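Local coordinates for protein botulinum neurotoxin type C1 (Clostridium botulinum, PDB 3R4S) that binds gangliosides through its receptor-binding region, a step on which entry of this zinc-protease neurotoxin into neurons depends, at residues N139-F148 / N362-Q370. Numbering follows the deposited sequence.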
loop_
_atom_site.group_PDB
_atom_site.type_symbol
_atom_site.label_atom_id
_atom_site.label_comp_id
_atom_site.label_asym_id
_atom_site.label_seq_id
_atom_site.Cartn_x
_atom_site.Cartn_y
_atom_site.Cartn_z
ATOM N N ASN A 139 -7.205 0.878 -12.344
ATOM C CA ASN A 139 -7.047 1.749 -11.188
ATOM C C ASN A 139 -5.590 1.910 -10.775
ATOM O O ASN A 139 -5.296 2.417 -9.692
ATOM C CB ASN A 139 -7.897 1.239 -10.030
ATOM C CG ASN A 139 -9.379 1.410 -10.293
ATOM O OD1 ASN A 139 -9.782 2.298 -11.049
ATOM N ND2 ASN A 139 -10.200 0.561 -9.681
ATOM N N ASN A 140 -4.691 1.495 -11.663
ATOM C CA ASN A 140 -3.275 1.404 -11.347
ATOM C C ASN A 140 -2.364 1.576 -12.556
ATOM O O ASN A 140 -1.439 0.787 -12.743
ATOM C CB ASN A 140 -2.971 0.052 -10.689
ATOM C CG ASN A 140 -3.550 -0.060 -9.293
ATOM O OD1 ASN A 140 -3.007 0.501 -8.336
ATOM N ND2 ASN A 140 -4.662 -0.780 -9.166
ATOM N N ALA A 141 -2.604 2.613 -13.359
ATOM C CA ALA A 141 -1.757 2.898 -14.528
ATOM C C ALA A 141 -0.302 3.216 -14.174
ATOM O O ALA A 141 0.616 2.863 -14.923
ATOM C CB ALA A 141 -2.363 4.028 -15.371
ATOM N N PRO A 142 -0.081 3.900 -13.038
ATOM C CA PRO A 142 1.294 4.147 -12.584
ATOM C C PRO A 142 1.964 2.883 -12.033
ATOM O O PRO A 142 3.125 2.945 -11.642
ATOM C CB PRO A 142 1.115 5.162 -11.449
ATOM C CG PRO A 142 -0.311 5.641 -11.547
ATOM C CD PRO A 142 -1.079 4.537 -12.165
ATOM N N GLY A 143 1.241 1.766 -11.989
ATOM C CA GLY A 143 1.769 0.513 -11.456
ATOM C C GLY A 143 1.239 0.215 -10.061
ATOM O O GLY A 143 0.924 1.141 -9.313
ATOM N N TYR A 144 1.134 -1.063 -9.698
ATOM C CA TYR A 144 0.656 -1.416 -8.361
ATOM C C TYR A 144 1.856 -1.435 -7.421
ATOM O O TYR A 144 2.347 -2.493 -7.041
ATOM C CB TYR A 144 -0.080 -2.765 -8.371
ATOM C CG TYR A 144 -0.892 -3.068 -7.115
ATOM C CD1 TYR A 144 -2.200 -2.615 -6.978
ATOM C CD2 TYR A 144 -0.353 -3.822 -6.077
ATOM C CE1 TYR A 144 -2.946 -2.898 -5.840
ATOM C CE2 TYR A 144 -1.092 -4.112 -4.930
ATOM C CZ TYR A 144 -2.386 -3.646 -4.817
ATOM O OH TYR A 144 -3.113 -3.927 -3.670
ATOM N N ASN A 145 2.340 -0.250 -7.072
ATOM C CA ASN A 145 3.609 -0.120 -6.376
ATOM C C ASN A 145 3.493 -0.058 -4.859
ATOM O O ASN A 145 4.345 0.529 -4.187
ATOM C CB ASN A 145 4.327 1.118 -6.894
ATOM C CG ASN A 145 4.305 1.198 -8.405
ATOM O OD1 ASN A 145 4.478 0.188 -9.095
ATOM N ND2 ASN A 145 4.084 2.398 -8.929
ATOM N N LYS A 146 2.449 -0.672 -4.316
ATOM C CA LYS A 146 2.180 -0.557 -2.890
ATOM C C LYS A 146 2.434 -1.841 -2.107
ATOM O O LYS A 146 2.376 -2.946 -2.646
ATOM C CB LYS A 146 0.746 -0.085 -2.670
ATOM C CG LYS A 146 -0.305 -1.078 -3.090
ATOM C CD LYS A 146 -1.683 -0.388 -3.181
ATOM C CE LYS A 146 -1.747 0.592 -4.355
ATOM N NZ LYS A 146 -3.108 1.218 -4.521
ATOM N N TRP A 147 2.736 -1.680 -0.826
ATOM C CA TRP A 147 2.856 -2.825 0.064
ATOM C C TRP A 147 1.546 -3.601 0.061
ATOM O O TRP A 147 0.466 -3.003 0.122
ATOM C CB TRP A 147 3.141 -2.357 1.487
ATOM C CG TRP A 147 4.580 -2.054 1.766
ATOM C CD1 TRP A 147 5.150 -0.817 1.926
ATOM C CD2 TRP A 147 5.633 -3.012 1.947
ATOM N NE1 TRP A 147 6.502 -0.948 2.189
ATOM C CE2 TRP A 147 6.820 -2.286 2.218
ATOM C CE3 TRP A 147 5.688 -4.413 1.909
ATOM C CZ2 TRP A 147 8.052 -2.917 2.451
ATOM C CZ3 TRP A 147 6.919 -5.046 2.143
ATOM C CH2 TRP A 147 8.083 -4.295 2.403
ATOM N N PHE A 148 1.637 -4.925 -0.019
ATOM C CA PHE A 148 0.486 -5.768 0.262
ATOM C C PHE A 148 0.907 -7.031 1.015
ATOM O O PHE A 148 2.071 -7.422 0.997
ATOM C CB PHE A 148 -0.326 -6.097 -1.005
ATOM C CG PHE A 148 0.457 -6.802 -2.104
ATOM C CD1 PHE A 148 0.276 -8.157 -2.348
ATOM C CD2 PHE A 148 1.325 -6.092 -2.932
ATOM C CE1 PHE A 148 0.968 -8.810 -3.390
ATOM C CE2 PHE A 148 2.020 -6.727 -3.968
ATOM C CZ PHE A 148 1.833 -8.093 -4.202
ATOM N N ASN A 362 -7.976 2.702 5.193
ATOM C CA ASN A 362 -7.333 1.738 4.330
ATOM C C ASN A 362 -8.324 0.680 3.915
ATOM O O ASN A 362 -9.270 0.379 4.646
ATOM C CB ASN A 362 -6.185 1.055 5.075
ATOM C CG ASN A 362 -5.152 2.034 5.567
ATOM O OD1 ASN A 362 -4.700 1.958 6.714
ATOM N ND2 ASN A 362 -4.777 2.971 4.712
ATOM N N ASN A 363 -8.110 0.110 2.742
ATOM C CA ASN A 363 -8.823 -1.106 2.387
ATOM C C ASN A 363 -7.941 -1.960 1.506
ATOM O O ASN A 363 -6.767 -1.641 1.294
ATOM C CB ASN A 363 -10.197 -0.812 1.762
ATOM C CG ASN A 363 -10.101 -0.161 0.395
ATOM O OD1 ASN A 363 -9.029 -0.089 -0.209
ATOM N ND2 ASN A 363 -11.239 0.304 -0.107
ATOM N N THR A 364 -8.484 -3.058 1.007
ATOM C CA THR A 364 -7.644 -4.035 0.339
ATOM C C THR A 364 -6.819 -3.430 -0.813
ATOM O O THR A 364 -5.690 -3.849 -1.050
ATOM C CB THR A 364 -8.443 -5.284 -0.115
ATOM O OG1 THR A 364 -7.530 -6.277 -0.599
ATOM C CG2 THR A 364 -9.407 -4.937 -1.222
ATOM N N TYR A 365 -7.348 -2.429 -1.507
ATOM C CA TYR A 365 -6.647 -1.934 -2.697
ATOM C C TYR A 365 -6.061 -0.519 -2.631
ATOM O O TYR A 365 -5.318 -0.126 -3.537
ATOM C CB TYR A 365 -7.514 -2.121 -3.950
ATOM C CG TYR A 365 -7.815 -3.590 -4.177
ATOM C CD1 TYR A 365 -6.800 -4.541 -4.028
ATOM C CD2 TYR A 365 -9.100 -4.035 -4.508
ATOM C CE1 TYR A 365 -7.039 -5.885 -4.203
ATOM C CE2 TYR A 365 -9.352 -5.392 -4.688
ATOM C CZ TYR A 365 -8.310 -6.313 -4.529
ATOM O OH TYR A 365 -8.517 -7.669 -4.698
ATOM N N TYR A 366 -6.360 0.219 -1.558
ATOM C CA TYR A 366 -5.844 1.584 -1.385
ATOM C C TYR A 366 -5.398 1.845 0.052
ATOM O O TYR A 366 -6.031 1.363 0.996
ATOM C CB TYR A 366 -6.924 2.626 -1.715
ATOM C CG TYR A 366 -7.373 2.623 -3.149
ATOM C CD1 TYR A 366 -8.629 2.141 -3.506
ATOM C CD2 TYR A 366 -6.540 3.108 -4.161
ATOM C CE1 TYR A 366 -9.044 2.136 -4.843
ATOM C CE2 TYR A 366 -6.941 3.106 -5.493
ATOM C CZ TYR A 366 -8.194 2.618 -5.827
ATOM O OH TYR A 366 -8.598 2.619 -7.146
ATOM N N TYR A 367 -4.338 2.637 0.209
ATOM C CA TYR A 367 -4.018 3.296 1.486
ATOM C C TYR A 367 -4.436 4.764 1.389
ATOM O O TYR A 367 -3.953 5.493 0.519
ATOM C CB TYR A 367 -2.521 3.247 1.759
ATOM C CG TYR A 367 -1.978 1.855 1.958
ATOM C CD1 TYR A 367 -2.001 1.246 3.212
ATOM C CD2 TYR A 367 -1.420 1.159 0.897
ATOM C CE1 TYR A 367 -1.478 -0.039 3.394
ATOM C CE2 TYR A 367 -0.909 -0.110 1.067
ATOM C CZ TYR A 367 -0.933 -0.700 2.310
ATOM O OH TYR A 367 -0.429 -1.970 2.437
ATOM N N ALA A 368 -5.315 5.204 2.284
ATOM C CA ALA A 368 -5.888 6.542 2.177
ATOM C C ALA A 368 -6.256 7.080 3.545
ATOM O O ALA A 368 -5.857 6.528 4.567
ATOM C CB ALA A 368 -7.118 6.508 1.272
ATOM N N SER A 369 -7.042 8.149 3.566
ATOM C CA SER A 369 -7.399 8.766 4.827
ATOM C C SER A 369 -8.704 9.521 4.697
ATOM O O SER A 369 -9.203 9.769 3.596
ATOM C CB SER A 369 -6.292 9.735 5.274
ATOM O OG SER A 369 -6.117 10.777 4.308
ATOM N N GLN A 370 -9.267 9.870 5.842
ATOM C CA GLN A 370 -10.374 10.797 5.890
ATOM C C GLN A 370 -9.888 11.992 6.683
ATOM O O GLN A 370 -9.095 11.849 7.626
ATOM C CB GLN A 370 -11.607 10.170 6.528
ATOM C CG GLN A 370 -12.280 9.125 5.641
ATOM C CD GLN A 370 -13.579 8.622 6.232
ATOM O OE1 GLN A 370 -13.612 8.203 7.377
ATOM N NE2 GLN A 370 -14.663 8.682 5.455
HETATM O O HOH W 1 -6.159 -0.603 -6.418
HETATM O O HOH W 2 -2.876 3.396 -2.416
#
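Tyr365 O accepts two hydrogen bonds, from Lys146 NZ at 2.8 Å and from a water, 3.0 Å from Tyr365 O, that in turn accepts from Asn140 ND2. The lysine bond is fairly straight at the acceptor, with a C=O...N angle of 154° and the nitrogen tilted slightly from the carbonyl plane. A bend at chi3 (69°) turns the end of the lysine chain toward this oxygen, while its CG lies over one face of the Tyr144 ring, displaced toward the rim. NZ also donates to a second water, 3.0 Å from NZ, which accepts from Tyr367 N as well, so that one water takes a hydrogen from each segment.

Segment 139-148 leads into strand 148-155 of the N-terminal, concanavalin-like domain, whereas 362-370 holds the turn after strand 356-362 and the first part of the next strand of the C-terminal beta-trefoil; the contact is therefore part of the interface between the two. Deeper in it, Tyr367 OH donates to Trp147 O at 2.7 Å. That oxygen lies at the edge of the Tyr367 ring, yet the hydroxyl sits well above the carbonyl plane (56°). At the more exposed margin, Tyr366 OH meets Asn139 CB at 3.3 Å in a van der Waals contact, the two side chains crossing nearly at right angles. Asn363 OD1 accepts from Tyr365 N, which closes an Asx turn, and at 3.0 Å from Tyr366 N, which extends it to an Asx motif.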